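Local coordinates for DUF871 domain-containing protein (Enterococcus faecalis, PDB 2P0O) that is of unknown function but probably acts as a 6-phospho-N-acetylmuramidase, with a TIM barrel followed by a cyclophilin-like domain, at residues Q242-V247 with Q354-T359. Residues are numbered along the deposited sequence; the frame is centred on the assembly and turned at random.
Sequences QFLLEV and QFTLVT
Phe243 and Thr356 join near the start of a parallel strand pair, 242-247 beside 354-359, where Thr356 N gives its hydrogen to Phe243 O at 2.8 Å. Before it comes Phe243 N to Gln354 O; after it follow Leu245 N to Thr356 O, Val358 N to Leu245 O and Val247 N to Val358 O, so Phe243 and Leu245 each give and take one bond.

From CB to its tip, Gln242 runs over the start of 354-359. Its CB lies 4.0 Å from Thr356 OG1; CG packs on Gln354 CB at 3.8 Å, the two amide planes 77° apart; CD is 3.5 Å from Thr356 OG1, and OE1 takes that hydroxyl's hydrogen at 2.7 Å. The donor stands 51° out of the amide plane and also bonds Thr261 OG1 of strand 260-263. Threonine suits this spot: its hydroxyl serves both neighbours while CG2 meets Leu244 CD1, which lies 3.9 Å from Val358 CG1. Tyr236 and Ile363 cover this apolar patch. Glu246 lays CG against Val358 CG2; OE1 makes a salt bridge with Arg229 and OE2 takes a hydrogen bond from Ile363 N.

On the other face, Leu245 CD1 reaches Phe355 CB at 4.0 Å, while the Phe355 ring turns to His262 and Phe243 stacks on Tyr237 of helix 228-240. Strand 354-359 is the central one of a three-stranded mixed sheet, parallel to 242-247 and antiparallel to 260-263, in the C-terminal, cyclophilin-like domain of the MupG family.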
loop_
_atom_site.group_PDB
_atom_site.type_symbol
_atom_site.label_atom_id
_atom_site.label_comp_id
_atom_site.label_asym_id
_atom_site.label_seq_id
_atom_site.Cartn_x
_atom_site.Cartn_y
_atom_site.Cartn_z
ATOM N N GLN A 242 -13.086 -5.362 -5.503
ATOM C CA GLN A 242 -13.515 -6.170 -4.371
ATOM C C GLN A 242 -12.357 -6.421 -3.447
ATOM O O GLN A 242 -11.224 -6.639 -3.919
ATOM C CB GLN A 242 -14.035 -7.534 -4.828
ATOM C CG GLN A 242 -15.311 -7.558 -5.640
ATOM C CD GLN A 242 -15.514 -8.888 -6.398
ATOM O OE1 GLN A 242 -14.907 -9.914 -6.082
ATOM N NE2 GLN A 242 -16.362 -8.863 -7.395
ATOM N N PHE A 243 -12.647 -6.432 -2.145
ATOM C CA PHE A 243 -11.716 -6.793 -1.109
ATOM C C PHE A 243 -11.759 -8.306 -0.903
ATOM O O PHE A 243 -12.809 -8.872 -0.616
ATOM C CB PHE A 243 -12.059 -6.095 0.232
ATOM C CG PHE A 243 -11.899 -4.613 0.194
ATOM C CD1 PHE A 243 -10.614 -4.023 0.316
ATOM C CD2 PHE A 243 -13.012 -3.790 0.021
ATOM C CE1 PHE A 243 -10.454 -2.633 0.260
ATOM C CE2 PHE A 243 -12.875 -2.401 -0.015
ATOM C CZ PHE A 243 -11.593 -1.811 0.097
ATOM N N LEU A 244 -10.603 -8.942 -1.008
ATOM C CA LEU A 244 -10.517 -10.379 -0.961
ATOM C C LEU A 244 -9.962 -10.783 0.389
ATOM O O LEU A 244 -8.853 -10.368 0.748
ATOM C CB LEU A 244 -9.618 -10.868 -2.101
ATOM C CG LEU A 244 -9.410 -12.367 -2.318
ATOM C CD1 LEU A 244 -10.734 -13.037 -2.733
ATOM C CD2 LEU A 244 -8.310 -12.669 -3.334
ATOM N N LEU A 245 -10.704 -11.611 1.120
ATOM C CA LEU A 245 -10.297 -12.016 2.473
ATOM C C LEU A 245 -10.480 -13.510 2.661
ATOM O O LEU A 245 -11.356 -14.107 2.039
ATOM C CB LEU A 245 -11.111 -11.274 3.565
ATOM C CG LEU A 245 -11.297 -9.760 3.557
ATOM C CD1 LEU A 245 -12.447 -9.394 2.604
ATOM C CD2 LEU A 245 -11.595 -9.187 4.971
ATOM N N GLU A 246 -9.655 -14.104 3.520
ATOM C CA GLU A 246 -9.733 -15.537 3.865
ATOM C C GLU A 246 -10.442 -15.791 5.193
ATOM O O GLU A 246 -10.414 -14.951 6.098
ATOM C CB GLU A 246 -8.338 -16.162 3.899
ATOM C CG GLU A 246 -7.844 -16.617 2.547
ATOM C CD GLU A 246 -6.400 -17.159 2.557
ATOM O OE1 GLU A 246 -5.768 -17.285 3.642
ATOM O OE2 GLU A 246 -5.907 -17.497 1.448
ATOM N N VAL A 247 -11.076 -16.954 5.306
ATOM C CA VAL A 247 -11.752 -17.338 6.527
ATOM C C VAL A 247 -11.188 -18.653 6.989
ATOM O O VAL A 247 -10.657 -19.418 6.167
ATOM C CB VAL A 247 -13.321 -17.462 6.348
ATOM C CG1 VAL A 247 -13.930 -16.128 6.040
ATOM C CG2 VAL A 247 -13.726 -18.559 5.274
ATOM N N GLN A 354 -17.824 -3.988 -1.947
ATOM C CA GLN A 354 -17.877 -5.444 -2.088
ATOM C C GLN A 354 -16.688 -6.152 -1.508
ATOM O O GLN A 354 -15.569 -5.647 -1.531
ATOM C CB GLN A 354 -17.995 -5.884 -3.524
ATOM C CG GLN A 354 -19.082 -5.220 -4.271
ATOM C CD GLN A 354 -19.063 -5.686 -5.696
ATOM O OE1 GLN A 354 -19.779 -6.624 -6.056
ATOM N NE2 GLN A 354 -18.207 -5.080 -6.506
ATOM N N PHE A 355 -16.943 -7.360 -1.017
ATOM C CA PHE A 355 -15.900 -8.188 -0.440
ATOM C C PHE A 355 -16.207 -9.650 -0.677
ATOM O O PHE A 355 -17.367 -10.052 -0.613
ATOM C CB PHE A 355 -15.760 -7.896 1.034
ATOM C CG PHE A 355 -17.018 -8.144 1.857
ATOM C CD1 PHE A 355 -18.007 -7.174 1.966
ATOM C CD2 PHE A 355 -17.153 -9.323 2.597
ATOM C CE1 PHE A 355 -19.153 -7.372 2.782
ATOM C CE2 PHE A 355 -18.295 -9.539 3.396
ATOM C CZ PHE A 355 -19.280 -8.568 3.504
ATOM N N THR A 356 -15.151 -10.425 -0.939
ATOM C CA THR A 356 -15.239 -11.810 -1.339
ATOM C C THR A 356 -14.513 -12.669 -0.287
ATOM O O THR A 356 -13.344 -12.440 0.033
ATOM C CB THR A 356 -14.614 -11.966 -2.722
ATOM O OG1 THR A 356 -15.311 -11.101 -3.652
ATOM C CG2 THR A 356 -14.643 -13.410 -3.192
ATOM N N LEU A 357 -15.220 -13.652 0.254
ATOM C CA LEU A 357 -14.672 -14.511 1.302
ATOM C C LEU A 357 -14.258 -15.793 0.633
ATOM O O LEU A 357 -15.051 -16.389 -0.121
ATOM C CB LEU A 357 -15.744 -14.786 2.373
ATOM C CG LEU A 357 -16.312 -13.534 3.045
ATOM C CD1 LEU A 357 -17.271 -13.900 4.208
ATOM C CD2 LEU A 357 -15.153 -12.570 3.531
ATOM N N VAL A 358 -13.012 -16.201 0.877
ATOM C CA VAL A 358 -12.510 -17.446 0.328
ATOM C C VAL A 358 -11.862 -18.248 1.459
ATOM O O VAL A 358 -11.480 -17.699 2.516
ATOM C CB VAL A 358 -11.516 -17.256 -0.870
ATOM C CG1 VAL A 358 -12.197 -16.599 -2.077
ATOM C CG2 VAL A 358 -10.256 -16.459 -0.438
ATOM N N THR A 359 -11.748 -19.543 1.257
ATOM C CA THR A 359 -11.253 -20.359 2.347
ATOM C C THR A 359 -9.716 -20.241 2.471
ATOM O O THR A 359 -9.010 -19.918 1.497
ATOM C CB THR A 359 -11.785 -21.805 2.257
ATOM O OG1 THR A 359 -12.018 -22.305 3.588
ATOM C CG2 THR A 359 -10.802 -22.704 1.519
#